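Local coordinates for Cj0977 (Campylobacter jejuni, PDB 3BNV), which is a virulence protein under sigma28 control that adopts a hot-dog fold and whose biochemical function is unknown, at residues A73-I82 / L106-F114; S118-V126 / E136-D145. All coordinates share one frame; numbering follows the deposited sequence.

Interaction 1 of 2, residues A73-I82 / L106-F114; sequences AANYVAQASI and LELEAHALF
Leu-108 turns its CG away from its own carbonyl carbon (chi1 -51°), and Val-77 sets CG1 between its backbone N and carbonyl carbon (chi1 80°); with these torsions the two side chains meet obliquely between helix and sheet. This is the heart of the hot-dog fold, in which the long helix 67-82 is the sausage and the antiparallel sheet the bun. Segment 73-82 runs over 106-112 at 41°, the two axes 7.5 Å apart at their closest. Near the beginning of 73-82, the CD2 branch of Leu-108 lies 3.6 Å from CB of Ala-73 and 3.5 Å from the backbone N of Ala-74. One turn on, CG1 of Val-77 rests against both CB of Leu-108 and CB of Ala-110, 3.9 Å from the latter. The small Ala-110 lets the helix come close, its CA standing 5.6 Å from that of Ala-78, and its methyl also lies against the carbonyl O of Val-77. No hydrogen bond crosses the interface, so packing alone joins helix to strand here. On another side of the helix, Asn-75, Tyr-76 and Gln-79 pack on Phe-66 of the second subunit. Toward the end of the helix, CB of Ser-81 packs on CB of Ala-110. Beyond it, the CD1 methyl of Ile-82 meets CB of Ala-112 at 3.5 Å.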
loop_
_atom_site.group_PDB
_atom_site.type_symbol
_atom_site.label_atom_id
_atom_site.label_comp_id
_atom_site.label_asym_id
_atom_site.label_seq_id
_atom_site.Cartn_x
_atom_site.Cartn_y
_atom_site.Cartn_z
ATOM N N ALA A 73 0.814 -4.011 -4.502
ATOM C CA ALA A 73 0.914 -5.188 -5.337
ATOM C C ALA A 73 0.781 -6.450 -4.458
ATOM O O ALA A 73 0.051 -7.382 -4.793
ATOM C CB ALA A 73 2.206 -5.166 -6.098
ATOM N N ALA A 74 1.458 -6.459 -3.313
ATOM C CA ALA A 74 1.384 -7.605 -2.420
ATOM C C ALA A 74 -0.049 -7.833 -1.915
ATOM O O ALA A 74 -0.529 -8.969 -1.797
ATOM C CB ALA A 74 2.320 -7.411 -1.277
ATOM N N ASN A 75 -0.719 -6.740 -1.620
ATOM C CA ASN A 75 -2.083 -6.758 -1.170
ATOM C C ASN A 75 -2.977 -7.402 -2.247
ATOM O O ASN A 75 -3.841 -8.250 -1.975
ATOM C CB ASN A 75 -2.465 -5.317 -0.845
ATOM C CG ASN A 75 -3.856 -5.169 -0.285
ATOM O OD1 ASN A 75 -4.678 -6.102 -0.303
ATOM N ND2 ASN A 75 -4.149 -3.971 0.189
ATOM N N TYR A 76 -2.742 -7.036 -3.489
ATOM C CA TYR A 76 -3.535 -7.573 -4.583
ATOM C C TYR A 76 -3.273 -9.076 -4.789
ATOM O O TYR A 76 -4.198 -9.880 -4.760
ATOM C CB TYR A 76 -3.296 -6.714 -5.816
ATOM C CG TYR A 76 -4.098 -7.016 -7.049
ATOM C CD1 TYR A 76 -3.529 -6.884 -8.292
ATOM C CD2 TYR A 76 -5.414 -7.384 -6.981
ATOM C CE1 TYR A 76 -4.249 -7.133 -9.443
ATOM C CE2 TYR A 76 -6.147 -7.650 -8.141
ATOM C CZ TYR A 76 -5.558 -7.522 -9.363
ATOM O OH TYR A 76 -6.260 -7.771 -10.523
ATOM N N VAL A 77 -2.027 -9.472 -4.967
ATOM C CA VAL A 77 -1.736 -10.888 -5.188
ATOM C C VAL A 77 -2.097 -11.781 -3.962
ATOM O O VAL A 77 -2.491 -12.931 -4.119
ATOM C CB VAL A 77 -0.298 -11.133 -5.690
ATOM C CG1 VAL A 77 0.693 -11.085 -4.562
ATOM C CG2 VAL A 77 -0.202 -12.454 -6.329
ATOM N N ALA A 78 -1.992 -11.262 -2.746
ATOM C CA ALA A 78 -2.499 -12.016 -1.590
ATOM C C ALA A 78 -3.977 -12.332 -1.747
ATOM O O ALA A 78 -4.411 -13.467 -1.556
ATOM C CB ALA A 78 -2.304 -11.251 -0.295
ATOM N N GLN A 79 -4.774 -11.321 -2.067
ATOM C CA GLN A 79 -6.186 -11.577 -2.247
ATOM C C GLN A 79 -6.431 -12.491 -3.423
ATOM O O GLN A 79 -7.312 -13.322 -3.367
ATOM C CB GLN A 79 -6.978 -10.290 -2.402
ATOM C CG GLN A 79 -6.952 -9.401 -1.172
ATOM C CD GLN A 79 -8.097 -8.433 -1.175
ATOM O OE1 GLN A 79 -9.241 -8.834 -1.018
ATOM N NE2 GLN A 79 -7.813 -7.160 -1.380
ATOM N N ALA A 80 -5.637 -12.386 -4.485
ATOM C CA ALA A 80 -5.850 -13.276 -5.617
ATOM C C ALA A 80 -5.585 -14.740 -5.263
ATOM O O ALA A 80 -6.164 -15.635 -5.866
ATOM C CB ALA A 80 -5.027 -12.863 -6.762
ATOM N N SER A 81 -4.725 -14.979 -4.283
ATOM C CA SER A 81 -4.389 -16.338 -3.871
ATOM C C SER A 81 -5.553 -17.038 -3.191
ATOM O O SER A 81 -5.584 -18.248 -3.126
ATOM C CB SER A 81 -3.199 -16.334 -2.917
ATOM O OG SER A 81 -3.580 -15.820 -1.656
ATOM N N ILE A 82 -6.487 -16.264 -2.649
ATOM C CA ILE A 82 -7.688 -16.801 -2.026
ATOM C C ILE A 82 -8.852 -16.748 -3.005
ATOM O O ILE A 82 -9.683 -17.636 -3.042
ATOM C CB ILE A 82 -8.079 -15.939 -0.819
ATOM C CG1 ILE A 82 -6.935 -15.954 0.186
ATOM C CG2 ILE A 82 -9.416 -16.433 -0.201
ATOM C CD1 ILE A 82 -6.328 -17.334 0.327
ATOM N N LEU A 106 8.652 -5.765 -10.672
ATOM C CA LEU A 106 8.590 -6.610 -9.513
ATOM C C LEU A 106 7.780 -7.861 -9.823
ATOM O O LEU A 106 6.705 -7.799 -10.440
ATOM C CB LEU A 106 7.925 -5.835 -8.399
ATOM C CG LEU A 106 7.690 -6.515 -7.061
ATOM C CD1 LEU A 106 9.014 -6.717 -6.342
ATOM C CD2 LEU A 106 6.777 -5.616 -6.261
ATOM N N GLU A 107 8.308 -9.005 -9.408
ATOM C CA GLU A 107 7.627 -10.276 -9.594
ATOM C C GLU A 107 7.161 -10.815 -8.219
ATOM O O GLU A 107 7.972 -11.112 -7.357
ATOM C CB GLU A 107 8.568 -11.241 -10.307
ATOM C CG GLU A 107 8.978 -10.739 -11.657
ATOM C CD GLU A 107 9.917 -11.694 -12.428
ATOM O OE1 GLU A 107 11.086 -11.258 -12.717
ATOM O OE2 GLU A 107 9.468 -12.863 -12.735
ATOM N N LEU A 108 5.852 -10.909 -8.005
ATOM C CA LEU A 108 5.336 -11.360 -6.715
ATOM C C LEU A 108 4.751 -12.779 -6.771
ATOM O O LEU A 108 4.121 -13.155 -7.745
ATOM C CB LEU A 108 4.296 -10.371 -6.181
ATOM C CG LEU A 108 4.721 -8.900 -6.162
ATOM C CD1 LEU A 108 4.498 -8.170 -7.490
ATOM C CD2 LEU A 108 4.012 -8.139 -5.057
ATOM N N GLU A 109 4.987 -13.562 -5.727
ATOM C CA GLU A 109 4.303 -14.839 -5.561
ATOM C C GLU A 109 3.632 -14.870 -4.206
ATOM O O GLU A 109 4.207 -14.411 -3.218
ATOM C CB GLU A 109 5.251 -16.024 -5.654
ATOM C CG GLU A 109 5.895 -16.163 -6.977
ATOM C CD GLU A 109 6.806 -17.365 -7.048
ATOM O OE1 GLU A 109 7.863 -17.259 -7.722
ATOM O OE2 GLU A 109 6.477 -18.417 -6.445
ATOM N N ALA A 110 2.428 -15.423 -4.160
ATOM C CA ALA A 110 1.662 -15.516 -2.911
ATOM C C ALA A 110 1.223 -16.940 -2.645
ATOM O O ALA A 110 0.733 -17.617 -3.546
ATOM C CB ALA A 110 0.442 -14.596 -2.979
ATOM N N HIS A 111 1.396 -17.403 -1.415
ATOM C CA HIS A 111 0.988 -18.759 -1.040
ATOM C C HIS A 111 0.198 -18.659 0.241
ATOM O O HIS A 111 0.691 -18.107 1.235
ATOM C CB HIS A 111 2.192 -19.632 -0.790
ATOM C CG HIS A 111 3.090 -19.788 -1.971
ATOM N ND1 HIS A 111 3.007 -20.867 -2.827
ATOM C CD2 HIS A 111 4.116 -19.027 -2.417
ATOM C CE1 HIS A 111 3.930 -20.750 -3.767
ATOM N NE2 HIS A 111 4.628 -19.651 -3.530
ATOM N N ALA A 112 -1.039 -19.155 0.201
ATOM C CA ALA A 112 -1.946 -19.104 1.337
ATOM C C ALA A 112 -1.734 -20.333 2.187
ATOM O O ALA A 112 -1.692 -21.426 1.670
ATOM C CB ALA A 112 -3.371 -19.057 0.850
ATOM N N LEU A 113 -1.603 -20.161 3.497
ATOM C CA LEU A 113 -1.466 -21.295 4.396
ATOM C C LEU A 113 -2.769 -22.073 4.397
ATOM O O LEU A 113 -3.846 -21.487 4.531
ATOM C CB LEU A 113 -1.131 -20.838 5.810
ATOM C CG LEU A 113 0.323 -20.398 5.959
ATOM C CD1 LEU A 113 0.649 -19.907 7.393
ATOM C CD2 LEU A 113 1.290 -21.539 5.494
ATOM N N PHE A 114 -2.645 -23.388 4.238
ATOM C CA PHE A 114 -3.755 -24.301 4.059
ATOM C C PHE A 114 -4.771 -24.177 5.184
ATOM O O PHE A 114 -4.406 -24.149 6.360
ATOM C CB PHE A 114 -3.196 -25.727 3.985
ATOM C CG PHE A 114 -4.226 -26.797 3.778
ATOM C CD1 PHE A 114 -4.796 -27.449 4.862
ATOM C CD2 PHE A 114 -4.584 -27.198 2.498
ATOM C CE1 PHE A 114 -5.724 -28.471 4.673
ATOM C CE2 PHE A 114 -5.517 -28.225 2.307
ATOM C CZ PHE A 114 -6.083 -28.850 3.398
#

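Interaction 2 of 2, residues S118-V126 / E136-D145; sequences SKKRDVKVV and EGTIQVVSTD
A beta hairpin of the hot-dog sheet, strands 120-129 and 132-143, supplies this contact: an antiparallel pairing in which Arg-121 faces Val-141, Val-123 faces Ile-139 and Val-125 faces Gly-137. Each of these three is a hydrogen-bonded pair, closed by two backbone bonds. The straightest runs from Val-125 N to Gly-137 O, 2.7 Å long with 178° at the hydrogen; Ile-139 N likewise bonds to Val-123 O. Near the open end, Ser-143 N gives a further bond to Lys-119 O.

The two faces differ in character. On the one carrying Val-123, Ile-139 and Val-141 the groups are mainly apolar: the CG2 methyls of Val-123 and Val-141 come within 3.9 Å of each other. The other is mostly polar: Asp-122 and Gln-140 lie side by side and point the same way, their carboxylate and amide planes 27° apart, and Gln-140 NE2 makes a weak 3.5 Å bond to Asp-122 OD1. Lys-120 crosses the amide from the next pair, its CE 3.4 Å from NE2 of Gln-140. Past the paired strands, Lys-119 stretches along Ser-143 O and bends at its last torsion (chi4 -64°), bringing NZ to Asp-145 OD1 in a 2.6 Å salt bridge that meets the carboxylate from above its plane.

The hairpin lies between strands 105-112 and 87-96 in the sheet. Val-123 and Val-125 pack on helix 67-82, Ile-139 rests on Ile-89, and Arg-121 turns its NH2 to Asn-45 and to the carbonyl of Leu-113 beside the neighbouring strand 105-112.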
loop_
_atom_site.group_PDB
_atom_site.type_symbol
_atom_site.label_atom_id
_atom_site.label_comp_id
_atom_site.label_asym_id
_atom_site.label_seq_id
_atom_site.Cartn_x
_atom_site.Cartn_y
_atom_site.Cartn_z
ATOM N N SER A 118 -11.598 -22.015 8.140
ATOM C CA SER A 118 -11.748 -20.632 8.534
ATOM C C SER A 118 -11.855 -19.656 7.344
ATOM O O SER A 118 -11.261 -19.871 6.296
ATOM C CB SER A 118 -10.604 -20.248 9.494
ATOM O OG SER A 118 -10.567 -18.840 9.726
ATOM N N LYS A 119 -12.631 -18.591 7.519
ATOM C CA LYS A 119 -12.681 -17.470 6.559
ATOM C C LYS A 119 -11.488 -16.505 6.688
ATOM O O LYS A 119 -11.280 -15.652 5.824
ATOM C CB LYS A 119 -13.995 -16.692 6.707
ATOM C CG LYS A 119 -15.233 -17.480 6.344
ATOM C CD LYS A 119 -16.466 -16.701 6.728
ATOM C CE LYS A 119 -17.735 -17.492 6.403
ATOM N NZ LYS A 119 -17.856 -17.701 4.936
ATOM N N LYS A 120 -10.725 -16.649 7.773
ATOM C CA LYS A 120 -9.508 -15.874 7.993
ATOM C C LYS A 120 -8.283 -16.700 7.560
ATOM O O LYS A 120 -8.049 -17.809 8.069
ATOM C CB LYS A 120 -9.433 -15.438 9.462
ATOM C CG LYS A 120 -8.112 -14.790 9.893
ATOM C CD LYS A 120 -8.050 -14.611 11.421
ATOM C CE LYS A 120 -6.672 -14.084 11.840
ATOM N NZ LYS A 120 -6.663 -13.202 13.081
ATOM N N ARG A 121 -7.528 -16.154 6.611
ATOM C CA ARG A 121 -6.398 -16.831 5.983
ATOM C C ARG A 121 -5.120 -16.008 6.074
ATOM O O ARG A 121 -5.151 -14.770 5.907
ATOM C CB ARG A 121 -6.686 -17.024 4.500
ATOM C CG ARG A 121 -8.072 -17.463 4.163
ATOM C CD ARG A 121 -8.270 -18.939 4.489
ATOM N NE ARG A 121 -7.133 -19.734 4.057
ATOM C CZ ARG A 121 -7.074 -20.400 2.910
ATOM N NH1 ARG A 121 -8.088 -20.385 2.065
ATOM N NH2 ARG A 121 -5.995 -21.102 2.611
ATOM N N ASP A 122 -3.998 -16.699 6.301
ATOM C CA ASP A 122 -2.663 -16.060 6.292
ATOM C C ASP A 122 -1.991 -16.326 4.948
ATOM O O ASP A 122 -1.935 -17.454 4.490
ATOM C CB ASP A 122 -1.791 -16.606 7.447
ATOM C CG ASP A 122 -2.448 -16.424 8.820
ATOM O OD1 ASP A 122 -3.236 -15.464 8.983
ATOM O OD2 ASP A 122 -2.187 -17.237 9.745
ATOM N N VAL A 123 -1.474 -15.289 4.322
ATOM C CA VAL A 123 -0.864 -15.425 3.008
ATOM C C VAL A 123 0.573 -14.925 3.018
ATOM O O VAL A 123 0.858 -13.818 3.468
ATOM C CB VAL A 123 -1.672 -14.637 1.971
ATOM C CG1 VAL A 123 -1.007 -14.723 0.579
ATOM C CG2 VAL A 123 -3.110 -15.138 1.938
ATOM N N LYS A 124 1.481 -15.756 2.527
ATOM C CA LYS A 124 2.896 -15.412 2.497
ATOM C C LYS A 124 3.180 -14.828 1.104
ATOM O O LYS A 124 2.890 -15.464 0.085
ATOM C CB LYS A 124 3.710 -16.678 2.791
ATOM C CG LYS A 124 4.846 -16.499 3.757
ATOM C CD LYS A 124 5.803 -15.378 3.255
ATOM C CE LYS A 124 7.052 -15.185 4.164
ATOM N NZ LYS A 124 6.831 -14.170 5.256
ATOM N N VAL A 125 3.670 -13.595 1.055
ATOM C CA VAL A 125 3.987 -12.950 -0.215
ATOM C C VAL A 125 5.484 -12.629 -0.296
ATOM O O VAL A 125 6.098 -12.223 0.697
ATOM C CB VAL A 125 3.228 -11.629 -0.391
ATOM C CG1 VAL A 125 3.342 -11.136 -1.828
ATOM C CG2 VAL A 125 1.757 -11.779 0.015
ATOM N N VAL A 126 6.058 -12.792 -1.479
ATOM C CA VAL A 126 7.477 -12.587 -1.669
ATOM C C VAL A 126 7.625 -11.821 -2.977
ATOM O O VAL A 126 6.901 -12.103 -3.926
ATOM C CB VAL A 126 8.201 -13.937 -1.776
ATOM C CG1 VAL A 126 8.386 -14.307 -3.204
ATOM C CG2 VAL A 126 9.520 -13.873 -1.136
ATOM N N GLU A 136 9.159 -9.140 1.418
ATOM C CA GLU A 136 8.658 -10.362 2.042
ATOM C C GLU A 136 7.565 -9.945 3.044
ATOM O O GLU A 136 7.736 -8.981 3.794
ATOM C CB GLU A 136 9.827 -11.091 2.716
ATOM C CG GLU A 136 9.558 -12.511 3.149
ATOM C CD GLU A 136 10.797 -13.421 3.078
ATOM O OE1 GLU A 136 11.953 -12.933 2.970
ATOM O OE2 GLU A 136 10.602 -14.651 3.129
ATOM N N GLY A 137 6.437 -10.637 3.030
ATOM C CA GLY A 137 5.369 -10.263 3.931
ATOM C C GLY A 137 4.281 -11.291 4.174
ATOM O O GLY A 137 4.058 -12.196 3.369
ATOM N N THR A 138 3.602 -11.140 5.301
ATOM C CA THR A 138 2.435 -11.947 5.591
ATOM C C THR A 138 1.213 -11.059 5.616
ATOM O O THR A 138 1.188 -10.038 6.315
ATOM C CB THR A 138 2.510 -12.594 6.963
ATOM O OG1 THR A 138 3.666 -13.437 7.053
ATOM C CG2 THR A 138 1.293 -13.440 7.154
ATOM N N ILE A 139 0.175 -11.470 4.903
ATOM C CA ILE A 139 -1.044 -10.680 4.844
ATOM C C ILE A 139 -2.254 -11.500 5.260
ATOM O O ILE A 139 -2.444 -12.616 4.802
ATOM C CB ILE A 139 -1.224 -10.125 3.436
ATOM C CG1 ILE A 139 -0.113 -9.110 3.159
ATOM C CG2 ILE A 139 -2.553 -9.482 3.289
ATOM C CD1 ILE A 139 -0.280 -8.416 1.857
ATOM N N GLN A 140 -3.072 -10.951 6.138
ATOM C CA GLN A 140 -4.223 -11.678 6.631
ATOM C C GLN A 140 -5.471 -11.268 5.858
ATOM O O GLN A 140 -5.879 -10.130 5.909
ATOM C CB GLN A 140 -4.388 -11.422 8.127
ATOM C CG GLN A 140 -3.307 -12.031 9.019
ATOM C CD GLN A 140 -3.610 -11.813 10.509
ATOM O OE1 GLN A 140 -3.892 -10.679 10.937
ATOM N NE2 GLN A 140 -3.573 -12.901 11.304
ATOM N N VAL A 141 -6.051 -12.218 5.127
ATOM C CA VAL A 141 -7.243 -11.994 4.317
ATOM C C VAL A 141 -8.453 -12.619 5.000
ATOM O O VAL A 141 -8.382 -13.722 5.464
ATOM C CB VAL A 141 -7.134 -12.664 2.932
ATOM C CG1 VAL A 141 -8.331 -12.284 2.074
ATOM C CG2 VAL A 141 -5.815 -12.314 2.215
ATOM N N VAL A 142 -9.567 -11.904 5.065
ATOM C CA VAL A 142 -10.807 -12.473 5.574
ATOM C C VAL A 142 -11.887 -12.336 4.513
ATOM O O VAL A 142 -11.937 -11.321 3.793
ATOM C CB VAL A 142 -11.311 -11.765 6.852
ATOM C CG1 VAL A 142 -12.675 -12.245 7.175
ATOM C CG2 VAL A 142 -10.382 -12.025 8.035
ATOM N N SER A 143 -12.756 -13.341 4.414
ATOM C CA SER A 143 -13.833 -13.277 3.428
ATOM C C SER A 143 -15.212 -13.398 4.048
ATOM O O SER A 143 -15.383 -13.849 5.187
ATOM C CB SER A 143 -13.638 -14.291 2.297
ATOM O OG SER A 143 -13.523 -15.609 2.787
ATOM N N THR A 144 -16.210 -12.943 3.319
ATOM C CA THR A 144 -17.550 -13.095 3.816
ATOM C C THR A 144 -18.414 -13.677 2.709
ATOM O O THR A 144 -18.000 -13.709 1.536
ATOM C CB THR A 144 -18.084 -11.765 4.379
ATOM O OG1 THR A 144 -17.866 -10.716 3.425
ATOM C CG2 THR A 144 -17.335 -11.404 5.659
ATOM N N ASP A 145 -19.589 -14.181 3.077
ATOM C CA ASP A 145 -20.484 -14.780 2.085
ATOM C C ASP A 145 -21.217 -13.666 1.360
ATOM O O ASP A 145 -21.643 -13.842 0.222
ATOM C CB ASP A 145 -21.466 -15.789 2.712
ATOM C CG ASP A 145 -20.771 -16.813 3.618
ATOM O OD1 ASP A 145 -20.116 -16.382 4.594
ATOM O OD2 ASP A 145 -20.883 -18.039 3.377
#

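Both interactions belong to one sheet: strand 105-112 of interaction 1 is the immediate neighbour of strand 120-129 of interaction 2, and probable backbone hydrogen bonds, such as Lys-124 N to His-111 O at 2.8 Å, join them. Interaction 1 is buried and mainly apolar, setting a helix on the sheet without any hydrogen bond between its segments. Interaction 2 is only partly buried and builds the sheet itself, mainly through backbone bonds, with charged and amide groups on its more open face. The two converge beneath helix 67-82, where Val-123 packs against Ser-81 and Ala-110, so the hairpin's apolar face continues the floor under the helix.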